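Local structure of nucleoside diphosphate kinase (Aquifex aeolicus, 3ZTO) at residues 25-30 with 87-92. The protein probably catalyses transfer of the ATP gamma phosphate to nucleoside diphosphates through a phosphorylated enzyme intermediate, supplying the cell with nucleoside triphosphates other than ATP. Sequence-based numbering, arbitrary orientation. Where two conformers were deposited one is given.
With SO4 (sulfate ion), chain C.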
ATOM      1  N   ASP A  25     -22.044   7.722  -0.388  1.00 11.50           N
ATOM      2  CA  ASP A  25     -23.397   7.241  -0.641  1.00 11.33           C
ATOM      3  C   ASP A  25     -23.998   7.870  -1.897  1.00  9.49           C
ATOM      4  O   ASP A  25     -24.639   7.206  -2.714  1.00 10.89           O
ATOM      5  CB  ASP A  25     -24.285   7.558   0.570  1.00 10.75           C
ATOM      6  CG  ASP A  25     -25.695   7.014   0.411  1.00 14.49           C
ATOM      7  OD1 ASP A  25     -25.840   5.831   0.051  1.00 13.71           O
ATOM      8  OD2 ASP A  25     -26.668   7.762   0.623  1.00 15.75           O
ATOM      9  N   ARG A  26     -23.815   9.176  -2.070  1.00 10.62           N
ATOM     10  CA  ARG A  26     -24.351   9.845  -3.248  1.00 10.32           C
ATOM     11  C   ARG A  26     -23.811   9.247  -4.539  1.00  9.89           C
ATOM     12  O   ARG A  26     -24.576   8.967  -5.469  1.00 10.87           O
ATOM     13  CB  ARG A  26     -24.026  11.340  -3.195  1.00  9.34           C
ATOM     14  CG  ARG A  26     -24.469  12.120  -4.418  1.00 10.49           C
ATOM     15  CD  ARG A  26     -25.988  12.027  -4.679  1.00 11.43           C
ATOM     16  NE  ARG A  26     -26.347  12.971  -5.727  1.00 13.58           N
ATOM     17  CZ  ARG A  26     -26.402  14.285  -5.527  1.00 15.33           C
ATOM     18  NH1 ARG A  26     -26.184  14.778  -4.324  1.00 18.72           N
ATOM     19  NH2 ARG A  26     -26.686  15.092  -6.528  1.00 19.51           N
ATOM     20  N   PHE A  27     -22.499   9.048  -4.619  1.00  9.35           N
ATOM     21  CA  PHE A  27     -21.963   8.523  -5.866  1.00  8.46           C
ATOM     22  C   PHE A  27     -22.403   7.085  -6.104  1.00  9.60           C
ATOM     23  O   PHE A  27     -22.634   6.689  -7.238  1.00 11.16           O
ATOM     24  CB  PHE A  27     -20.437   8.664  -5.899  1.00  8.54           C
ATOM     25  CG  PHE A  27     -19.993  10.085  -6.080  1.00  9.26           C
ATOM     26  CD1 PHE A  27     -20.254  10.744  -7.274  1.00  9.78           C
ATOM     27  CD2 PHE A  27     -19.356  10.768  -5.061  1.00 10.36           C
ATOM     28  CE1 PHE A  27     -19.870  12.050  -7.447  1.00  9.98           C
ATOM     29  CE2 PHE A  27     -18.988  12.088  -5.237  1.00 11.38           C
ATOM     30  CZ  PHE A  27     -19.245  12.723  -6.414  1.00 10.19           C
ATOM     31  N   ILE A  28     -22.545   6.315  -5.034  1.00  9.23           N
ATOM     32  CA  ILE A  28     -23.054   4.954  -5.172  1.00  9.22           C
ATOM     33  C   ILE A  28     -24.493   4.978  -5.699  1.00 10.46           C
ATOM     34  O   ILE A  28     -24.851   4.214  -6.598  1.00 12.42           O
ATOM     35  CB  ILE A  28     -22.995   4.218  -3.830  1.00 10.22           C
ATOM     36  CG1 ILE A  28     -21.549   3.981  -3.412  1.00 11.33           C
ATOM     37  CG2 ILE A  28     -23.731   2.887  -3.923  1.00 12.43           C
ATOM     38  CD1 ILE A  28     -21.398   3.609  -1.939  1.00 12.25           C
ATOM     39  N   GLN A  29     -25.322   5.850  -5.152  1.00  9.35           N
ATOM     40  CA  GLN A  29     -26.722   5.886  -5.566  1.00 11.18           C
ATOM     41  C   GLN A  29     -26.910   6.420  -6.989  1.00 11.41           C
ATOM     42  O   GLN A  29     -27.877   6.059  -7.660  1.00 12.71           O
ATOM     43  CB  GLN A  29     -27.566   6.696  -4.593  1.00 11.93           C
ATOM     44  CG  GLN A  29     -27.607   6.124  -3.158  1.00 12.87           C
ATOM     45  CD  GLN A  29     -27.617   4.603  -3.100  1.00 15.90           C
ATOM     46  OE1 GLN A  29     -28.286   3.925  -3.887  1.00 16.69           O
ATOM     47  NE2 GLN A  29     -26.860   4.055  -2.152  1.00 18.47           N
ATOM     48  N   GLU A  30     -25.970   7.246  -7.451  1.00 10.50           N
ATOM     49  CA  GLU A  30     -25.957   7.729  -8.820  1.00 13.08           C
ATOM     50  C   GLU A  30     -25.478   6.665  -9.805  1.00 13.02           C
ATOM     51  O   GLU A  30     -25.512   6.898 -11.016  1.00 15.62           O
ATOM     52  CB  GLU A  30     -25.054   8.969  -8.921  1.00 11.80           C
ATOM     53  CG  GLU A  30     -25.572  10.208  -8.161  1.00 12.36           C
ATOM     54  CD  GLU A  30     -26.665  10.957  -8.895  1.00 17.98           C
ATOM     55  OE1 GLU A  30     -27.036  10.544 -10.005  1.00 14.54           O
ATOM     56  OE2 GLU A  30     -27.181  11.953  -8.334  1.00 20.03           O
ATOM     57  N   ARG A  87     -18.569  15.616 -12.315  1.00 11.23           N
ATOM     58  CA  ARG A  87     -18.434  17.078 -12.221  1.00 11.28           C
ATOM     59  C   ARG A  87     -19.804  17.749 -12.038  1.00 13.36           C
ATOM     60  O   ARG A  87     -19.941  18.704 -11.274  1.00 13.61           O
ATOM     61  CB  ARG A  87     -17.695  17.637 -13.442  1.00 13.98           C
ATOM     62  CG  ARG A  87     -16.203  17.354 -13.357  1.00 14.80           C
ATOM     63  CD  ARG A  87     -15.439  17.602 -14.654  1.00 17.42           C
ATOM     64  NE  ARG A  87     -15.769  18.853 -15.322  1.00 27.71           N
ATOM     65  CZ  ARG A  87     -15.211  20.024 -15.045  1.00 36.19           C
ATOM     66  NH1 ARG A  87     -14.312  20.120 -14.081  1.00 25.82           N
ATOM     67  NH2 ARG A  87     -15.574  21.107 -15.723  1.00 38.87           N
ATOM     68  N   GLU A  88     -20.822  17.228 -12.710  1.00 10.66           N
ATOM     69  CA  GLU A  88     -22.176  17.744 -12.538  1.00 10.97           C
ATOM     70  C   GLU A  88     -22.692  17.542 -11.114  1.00 12.67           C
ATOM     71  O   GLU A  88     -23.290  18.451 -10.522  1.00 14.55           O
ATOM     72  CB  GLU A  88     -23.123  17.060 -13.518  1.00 13.03           C
ATOM     73  CG  GLU A  88     -24.510  17.687 -13.563  1.00 21.23           C
ATOM     74  CD  GLU A  88     -25.416  17.013 -14.585  1.00 36.67           C
ATOM     75  OE1 GLU A  88     -25.004  15.980 -15.177  1.00 28.90           O
ATOM     76  OE2 GLU A  88     -26.541  17.519 -14.786  1.00 43.83           O
ATOM     77  N   ILE A  89     -22.454  16.350 -10.569  1.00 12.34           N
ATOM     78  CA  ILE A  89     -22.907  16.003  -9.226  1.00 10.45           C
ATOM     79  C   ILE A  89     -22.213  16.874  -8.176  1.00 10.28           C
ATOM     80  O   ILE A  89     -22.822  17.233  -7.169  1.00 12.12           O
ATOM     81  CB  ILE A  89     -22.676  14.500  -8.936  1.00  9.75           C
ATOM     82  CG1 ILE A  89     -23.620  13.652  -9.794  1.00 11.24           C
ATOM     83  CG2 ILE A  89     -22.837  14.174  -7.462  1.00 12.32           C
ATOM     84  CD1 ILE A  89     -23.180  12.234  -9.950  1.00 11.44           C
ATOM     85  N   ILE A  90     -20.940  17.212  -8.390  1.00  9.97           N
ATOM     86  CA  ILE A  90     -20.239  17.988  -7.369  0.60  9.66           C
ATOM     87  C   ILE A  90     -20.602  19.474  -7.435  1.00  9.32           C
ATOM     88  O   ILE A  90     -20.605  20.143  -6.394  1.00 11.06           O
ATOM     89  CB  ILE A  90     -18.695  17.758  -7.358  0.60 10.56           C
ATOM     90  CG1 ILE A  90     -18.031  18.428  -8.554  0.60 10.19           C
ATOM     91  CG2 ILE A  90     -18.392  16.263  -7.275  0.60  8.65           C
ATOM     92  CD1 ILE A  90     -16.514  18.268  -8.594  0.60 14.38           C
ATOM     93  N   GLY A  91     -20.931  19.986  -8.622  1.00  9.84           N
ATOM     94  CA  GLY A  91     -21.366  21.358  -8.754  1.00 12.27           C
ATOM     95  C   GLY A  91     -20.238  22.339  -8.969  1.00 13.69           C
ATOM     96  O   GLY A  91     -19.062  21.961  -8.983  1.00 13.76           O
ATOM     97  N   PRO A  92     -20.601  23.616  -9.119  1.00 14.02           N
ATOM     98  CA  PRO A  92     -19.652  24.704  -9.342  1.00 17.44           C
ATOM     99  C   PRO A  92     -18.544  24.778  -8.302  1.00 16.62           C
ATOM    100  O   PRO A  92     -18.765  24.502  -7.123  1.00 15.14           O
ATOM    101  CB  PRO A  92     -20.525  25.954  -9.207  1.00 19.05           C
ATOM    102  CG  PRO A  92     -21.878  25.529  -9.514  1.00 21.49           C
ATOM    103  CD  PRO A  92     -21.997  24.091  -9.120  1.00 16.48           C
TER
HETATM  104  S   SO4 C 201     -13.608  22.364 -10.426  0.63 26.73           S
HETATM  105  O1  SO4 C 201     -13.110  22.268 -11.795  0.63 29.95           O
HETATM  106  O2  SO4 C 201     -13.594  21.042  -9.847  0.63 22.02           O
HETATM  107  O3  SO4 C 201     -12.755  23.282  -9.662  0.63 23.75           O
HETATM  108  O4  SO4 C 201     -14.996  22.821 -10.462  0.63 27.83           O
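Ile89 meets Arg26, Phe27 and Glu30 where helix 20-29 packs against helix 82-90, two helices lying over the four-stranded antiparallel sheet of the nucleoside diphosphate kinase fold. Its two branches divide the work. CG2, placed anti to the backbone N while CG1 lies anti to the carbonyl carbon (chi1 -69°), runs to the ring of Phe27, 3.6 Å from CE1. The other branch ends in CD1, which meets the Glu30 chain from the opposite direction, 3.6 Å from CG. Ile90 instead brings its CG2 to the rim of the Phe27 ring, near the ring plane and 3.7 Å from CZ; Ile90 also touches Ile119 of strand 119-121 and Arg107 of helix 106-110.

Arg26 passes over Ile89 with its aliphatic part and its guanidinium alike: Ile89 CG2 sits 4.0 Å from Arg26 CG and also beneath one guanidinium face, displaced toward the rim of the group. A bend at chi2 (59°) turns the chain so that NE faces Glu30, one turn along the chain. The resulting salt bridge, internal to segment 25-30, is nearly straight, and its carboxylate lies at the guanidinium edge. NH1 bonds to the carbonyl O of Asn104, while Glu30 OE1 pairs with Arg85. Replacing Arg26 with an alanine would probably take away the guanidinium face over Ile89 CG2 and leave Glu30 OE2 without its charged mate.

Farther along the second segment, the helix ends at Gly91, whose positive phi (89°) would jam a side chain against the carbonyl O of Ile90 and so calls for glycine. From the last turn of the helix Arg87, a predicted ATP-binding residue, reaches a sulfate that Thr93 and Arg107 also bind; the Arg87 NH1 bond to sulfate O1 is weak, at 3.4 Å. Within segment 25-30, Arg26 NE lies 2.9 Å from Glu30 OE2, using the anti lone pair of that oxygen.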